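Local coordinates for uncharacterized protein aq_328 (Aquifex aeolicus, PDB 1R4V), which is of unknown function but adopts an ancestral histone fold in a single chain and may take part in protein heterodimerization, at residues H93-N96 with F97-I100; V123-D126 with L127-E130. All coordinates share one frame; numbering follows the deposited sequence.

Contact 1: H93-N96 with F97-I100; sequences HIKN and FQKI
Asn96 and Lys99 run side by side over the last turn of helix 88-98, their side chains pointing the same way. The lysine leaves the backbone with CG between N and the carbonyl carbon (chi1 57°), which lays the chain back over the preceding turn: CG rests 3.3 Å from Asn96 O, and NZ reaches Asn96 OD1 at 3.4 Å, a weak hydrogen bond on an exposed surface. On the same two turns Ile94 and Gln98 also lie alongside each other. Gln98 is extended beyond CG, and its amide passes beside the Ile94 methyl, with OE1 4.1 Å from CG2, while NE2 comes to 3.5 Å from Lys95 CA. This is the C-terminal end of a helix in the histone-fold chain, where regular i to i+4 bonding gives out. Phe97 N still binds His93 O at 2.9 Å, and Gln98 N binds Ile94 O. Lys99 N, by contrast, is divided between a weak bond to Lys95 O and one to Asn96 O at 3.3 Å, the latter approached from above the carbonyl plane. Beyond it Ile100 N bonds to Phe97 O, and Ile100 CG1 packs 3.6 Å from Asn96 O. Phe97 turns the other way: with CG anti to its own N (chi1 172°), its ring goes into the interior against Leu140 and Asn133 of helix 131-149 and against Met104.

Contact 2: V123-D126 with L127-E130; sequences VGED and LKSE
The backbone passes from an extended Val123 through Gly124 into a short helix, where Lys128 N bonds to Gly124 O at 3.0 Å, nearly straight and in the carbonyl plane, and Ser129 N bonds to Glu125 O at 2.9 Å. Gly124 is the N-cap of helix 125-128 and joins it to strand 122-123, the partner of strand 78-79 in the small parallel sheet of this histone-fold protein; Gly124 is also tied to Ile79 by backbone hydrogen bonding. On the inner side of the turn Val123 and Leu127 make the apolar contact. Val123 CG1, anti to the backbone N (chi1 177°), extends toward the helix and meets Leu127 CD2 at 3.6 Å, the two side chains crossing at a slant. Leucine CG lies nearly as close to the same methyl. Leu127 is buried, packed further against Leu81, Leu84 and Ile134, while Val123 also touches Phe64, Pro117 and Tyr131. The outer side is polar and hydrated. Glu125 folds back at its second torsion (chi2 -64°), which brings its carboxylate round to the side of its own carbonyl; one water bridges the two. That water donates to both Glu125 O and Glu125 OE1, and accepts from Ser129 OG. The serine hydroxyl stands beside its own backbone N, facing back along the helix. Glu130, at the far end, sends OE1 to a hydrogen bond with Asn133 ND2 at the start of helix 131-149. A second water joins the neighbouring acid to the same serine, donating to Asp126 OD1 at 2.7 Å and to Ser129 OG at 3.0 Å.

How the contacts relate
Contact 1 comes first along the chain, at the C-terminal end of helix 88-98; contact 2 follows after helix 106-113, running from the end of strand 122-123 through helix 125-128 and the turn beyond it. Their centres lie about 18 Å apart, yet they meet at one edge, where Gln98 OE1 packs 3.9 Å from Glu130 OE1. Helix 131-149 is their common neighbour: Phe97 and Gln98 of contact 1 touch its Asn133, the residue that Glu130 of contact 2 hydrogen-bonds, and Leu127 packs on Ile134. Both contacts thus lie against this long helix, contact 2 at its first turn and contact 1 from there to Leu140 and Met141.

Contact 1: H93-N96 with F97-I100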
ATOM      1  N   HIS A  93      -6.379  -9.275  -1.208  1.00 24.98           N
ATOM      2  CA  HIS A  93      -5.990  -8.123  -2.012  1.00 25.21           C
ATOM      3  C   HIS A  93      -4.631  -8.287  -2.694  1.00 24.35           C
ATOM      4  O   HIS A  93      -4.479  -7.907  -3.853  1.00 24.62           O
ATOM      5  CB  HIS A  93      -6.032  -6.852  -1.171  1.00 24.03           C
ATOM      6  CG  HIS A  93      -7.421  -6.377  -0.921  1.00 27.01           C
ATOM      7  ND1 HIS A  93      -7.972  -6.300   0.340  1.00 34.18           N
ATOM      8  CD2 HIS A  93      -8.381  -5.970  -1.781  1.00 29.40           C
ATOM      9  CE1 HIS A  93      -9.212  -5.861   0.241  1.00 32.28           C
ATOM     10  NE2 HIS A  93      -9.489  -5.660  -1.034  1.00 31.10           N
ATOM     11  N   ILE A  94      -3.651  -8.857  -1.999  1.00 22.14           N
ATOM     12  CA  ILE A  94      -2.336  -9.096  -2.565  1.00 23.08           C
ATOM     13  C   ILE A  94      -2.443 -10.086  -3.728  1.00 24.71           C
ATOM     14  O   ILE A  94      -1.874  -9.864  -4.803  1.00 24.58           O
ATOM     15  CB  ILE A  94      -1.347  -9.586  -1.483  1.00 22.84           C
ATOM     16  CG1 ILE A  94      -1.073  -8.474  -0.470  1.00 17.57           C
ATOM     17  CG2 ILE A  94       0.001 -10.028  -2.080  1.00 22.66           C
ATOM     18  CD1 ILE A  94      -0.253  -8.915   0.703  1.00 20.44           C
ATOM     19  N   LYS A  95      -3.167 -11.178  -3.520  1.00 25.65           N
ATOM     20  CA  LYS A  95      -3.402 -12.142  -4.596  1.00 28.78           C
ATOM     21  C   LYS A  95      -4.112 -11.538  -5.804  1.00 28.22           C
ATOM     22  O   LYS A  95      -3.732 -11.830  -6.946  1.00 28.72           O
ATOM     23  CB  LYS A  95      -4.198 -13.335  -4.082  1.00 30.37           C
ATOM     24  CG  LYS A  95      -3.389 -14.296  -3.241  1.00 33.00           C
ATOM     25  CD  LYS A  95      -4.272 -15.450  -2.730  1.00 36.80           C
ATOM     26  CE  LYS A  95      -3.703 -16.112  -1.460  1.00 41.69           C
ATOM     27  NZ  LYS A  95      -2.238 -16.377  -1.567  1.00 49.11           N
ATOM     28  N   ASN A  96      -5.138 -10.724  -5.564  1.00 28.71           N
ATOM     29  CA  ASN A  96      -5.846 -10.042  -6.652  1.00 30.18           C
ATOM     30  C   ASN A  96      -4.911  -9.100  -7.390  1.00 30.39           C
ATOM     31  O   ASN A  96      -4.997  -8.999  -8.615  1.00 32.42           O
ATOM     32  CB  ASN A  96      -7.056  -9.216  -6.202  1.00 31.27           C
ATOM     33  CG  ASN A  96      -8.192 -10.049  -5.642  1.00 35.96           C
ATOM     34  OD1 ASN A  96      -8.271 -11.263  -5.839  1.00 39.70           O
ATOM     35  ND2 ASN A  96      -9.085  -9.380  -4.916  1.00 43.12           N
ATOM     36  N   PHE A  97      -4.032  -8.411  -6.667  1.00 28.99           N
ATOM     37  CA  PHE A  97      -3.063  -7.524  -7.300  1.00 29.32           C
ATOM     38  C   PHE A  97      -2.124  -8.265  -8.255  1.00 29.64           C
ATOM     39  O   PHE A  97      -1.826  -7.762  -9.349  1.00 28.69           O
ATOM     40  CB  PHE A  97      -2.224  -6.721  -6.304  1.00 27.48           C
ATOM     41  CG  PHE A  97      -1.097  -5.962  -6.959  1.00 26.97           C
ATOM     42  CD1 PHE A  97      -1.352  -4.805  -7.673  1.00 26.72           C
ATOM     43  CD2 PHE A  97       0.212  -6.424  -6.888  1.00 26.57           C
ATOM     44  CE1 PHE A  97      -0.317  -4.115  -8.300  1.00 25.13           C
ATOM     45  CE2 PHE A  97       1.249  -5.735  -7.497  1.00 25.89           C
ATOM     46  CZ  PHE A  97       0.981  -4.581  -8.214  1.00 24.32           C
ATOM     47  N   GLN A  98      -1.657  -9.435  -7.846  1.00 30.23           N
ATOM     48  CA  GLN A  98      -0.721 -10.211  -8.651  1.00 34.13           C
ATOM     49  C   GLN A  98      -1.336 -10.672  -9.974  1.00 34.98           C
ATOM     50  O   GLN A  98      -0.608 -10.908 -10.932  1.00 36.25           O
ATOM     51  CB  GLN A  98      -0.165 -11.396  -7.851  1.00 33.63           C
ATOM     52  CG  GLN A  98       0.722 -10.934  -6.694  1.00 34.97           C
ATOM     53  CD  GLN A  98       0.977 -11.983  -5.605  1.00 38.16           C
ATOM     54  OE1 GLN A  98       2.066 -12.013  -5.034  1.00 46.64           O
ATOM     55  NE2 GLN A  98      -0.011 -12.818  -5.305  1.00 40.53           N
ATOM     56  N   LYS A  99      -2.657 -10.786 -10.051  1.00 36.17           N
ATOM     57  CA  LYS A  99      -3.288 -11.146 -11.309  1.00 38.38           C
ATOM     58  C   LYS A  99      -3.612  -9.949 -12.218  1.00 38.60           C
ATOM     59  O   LYS A  99      -4.151 -10.158 -13.301  1.00 40.13           O
ATOM     60  CB  LYS A  99      -4.447 -12.137 -11.112  1.00 39.80           C
ATOM     61  CG  LYS A  99      -5.607 -11.803 -10.221  1.00 42.36           C
ATOM     62  CD  LYS A  99      -6.309 -13.096  -9.789  1.00 42.36           C
ATOM     63  CE  LYS A  99      -7.669 -12.809  -9.146  1.00 47.97           C
ATOM     64  NZ  LYS A  99      -8.022 -13.810  -8.088  1.00 51.48           N
ATOM     65  N   ILE A 100      -3.248  -8.730 -11.831  1.00 37.41           N
ATOM     66  CA  ILE A 100      -3.443  -7.546 -12.676  1.00 37.86           C
ATOM     67  C   ILE A 100      -2.293  -7.408 -13.675  1.00 38.56           C
ATOM     68  O   ILE A 100      -1.124  -7.424 -13.293  1.00 38.08           O
ATOM     69  CB  ILE A 100      -3.596  -6.269 -11.822  1.00 37.20           C
ATOM     70  CG1 ILE A 100      -4.904  -6.347 -11.035  1.00 34.89           C
ATOM     71  CG2 ILE A 100      -3.595  -5.005 -12.687  1.00 37.27           C
ATOM     72  CD1 ILE A 100      -5.021  -5.318  -9.974  1.00 36.84           C
TER

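Contact 2: V123-D126 with L127-E130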
ATOM      1  N   VAL A 123      15.733  -6.793   7.134  1.00 21.83           N
ATOM      2  CA  VAL A 123      14.588  -7.339   6.425  1.00 21.77           C
ATOM      3  C   VAL A 123      15.199  -8.253   5.378  1.00 19.37           C
ATOM      4  O   VAL A 123      16.062  -7.849   4.612  1.00 16.74           O
ATOM      5  CB  VAL A 123      13.674  -6.280   5.790  1.00 21.93           C
ATOM      6  CG1 VAL A 123      12.548  -6.974   5.024  1.00 22.09           C
ATOM      7  CG2 VAL A 123      13.121  -5.351   6.849  1.00 23.19           C
ATOM      8  N   GLY A 124      14.779  -9.511   5.338  1.00 17.65           N
ATOM      9  CA  GLY A 124      15.372 -10.434   4.382  1.00 19.94           C
ATOM     10  C   GLY A 124      15.167 -10.012   2.941  1.00 19.92           C
ATOM     11  O   GLY A 124      14.130  -9.429   2.594  1.00 18.81           O
ATOM     12  N   GLU A 125      16.131 -10.307   2.073  1.00 20.68           N
ATOM     13  CA  GLU A 125      15.990  -9.904   0.680  1.00 22.05           C
ATOM     14  C   GLU A 125      14.793 -10.554  -0.032  1.00 21.94           C
ATOM     15  O   GLU A 125      14.163  -9.920  -0.893  1.00 20.35           O
ATOM     16  CB  GLU A 125      17.301 -10.116  -0.093  1.00 25.18           C
ATOM     17  CG  GLU A 125      18.322  -9.002   0.144  1.00 33.64           C
ATOM     18  CD  GLU A 125      17.880  -7.619  -0.345  1.00 41.75           C
ATOM     19  OE1 GLU A 125      17.384  -7.470  -1.492  1.00 42.71           O
ATOM     20  OE2 GLU A 125      18.038  -6.651   0.432  1.00 48.45           O
ATOM     21  N   ASP A 126      14.437 -11.786   0.320  1.00 21.12           N
ATOM     22  CA  ASP A 126      13.270 -12.415  -0.302  1.00 21.24           C
ATOM     23  C   ASP A 126      11.985 -11.679   0.092  1.00 20.96           C
ATOM     24  O   ASP A 126      11.073 -11.549  -0.719  1.00 20.99           O
ATOM     25  CB  ASP A 126      13.186 -13.896   0.026  1.00 22.20           C
ATOM     26  CG  ASP A 126      14.243 -14.737  -0.690  1.00 26.67           C
ATOM     27  OD1 ASP A 126      14.956 -14.278  -1.624  1.00 30.70           O
ATOM     28  OD2 ASP A 126      14.418 -15.931  -0.368  1.00 28.23           O
ATOM     29  N   LEU A 127      11.899 -11.163   1.314  1.00 20.79           N
ATOM     30  CA  LEU A 127      10.760 -10.346   1.689  1.00 19.67           C
ATOM     31  C   LEU A 127      10.800  -9.018   0.903  1.00 20.57           C
ATOM     32  O   LEU A 127       9.782  -8.556   0.383  1.00 18.80           O
ATOM     33  CB  LEU A 127      10.728 -10.101   3.188  1.00 19.40           C
ATOM     34  CG  LEU A 127       9.709  -9.070   3.688  1.00 19.69           C
ATOM     35  CD1 LEU A 127       8.292  -9.304   3.175  1.00 22.14           C
ATOM     36  CD2 LEU A 127       9.681  -9.062   5.182  1.00 22.05           C
ATOM     37  N   LYS A 128      11.964  -8.376   0.837  1.00 22.13           N
ATOM     38  CA  LYS A 128      12.123  -7.117   0.099  1.00 22.66           C
ATOM     39  C   LYS A 128      11.593  -7.254  -1.311  1.00 22.17           C
ATOM     40  O   LYS A 128      10.909  -6.361  -1.822  1.00 20.20           O
ATOM     41  CB  LYS A 128      13.575  -6.653   0.095  1.00 23.81           C
ATOM     42  CG  LYS A 128      13.931  -5.771   1.285  1.00 31.82           C
ATOM     43  CD  LYS A 128      13.634  -4.290   0.970  1.00 38.54           C
ATOM     44  CE  LYS A 128      14.704  -3.655   0.078  1.00 41.31           C
ATOM     45  NZ  LYS A 128      14.164  -2.573  -0.833  1.00 44.62           N
ATOM     46  N   SER A 129      11.879  -8.391  -1.933  1.00 22.87           N
ATOM     47  CA  SER A 129      11.360  -8.719  -3.261  1.00 24.28           C
ATOM     48  C   SER A 129       9.847  -8.805  -3.346  1.00 24.28           C
ATOM     49  O   SER A 129       9.311  -8.704  -4.432  1.00 21.86           O
ATOM     50  CB  SER A 129      11.925 -10.054  -3.738  1.00 26.38           C
ATOM     51  OG  SER A 129      13.324  -9.904  -3.911  1.00 32.73           O
ATOM     52  N   GLU A 130       9.153  -9.012  -2.228  1.00 23.58           N
ATOM     53  CA  GLU A 130       7.684  -9.038  -2.200  1.00 23.81           C
ATOM     54  C   GLU A 130       7.034  -7.694  -1.938  1.00 21.19           C
ATOM     55  O   GLU A 130       5.815  -7.634  -1.903  1.00 19.20           O
ATOM     56  CB  GLU A 130       7.166  -9.993  -1.108  1.00 25.30           C
ATOM     57  CG  GLU A 130       7.266 -11.466  -1.462  1.00 32.63           C
ATOM     58  CD  GLU A 130       6.516 -11.821  -2.744  1.00 42.78           C
ATOM     59  OE1 GLU A 130       5.309 -11.482  -2.862  1.00 43.45           O
ATOM     60  OE2 GLU A 130       7.150 -12.443  -3.640  1.00 48.95           O
TER
HETATM   61  O   HOH W   1      15.311  -8.234  -2.781  1.00 33.49           O
HETATM   62  O   HOH W   2      14.950 -12.352  -3.566  1.00 36.76           O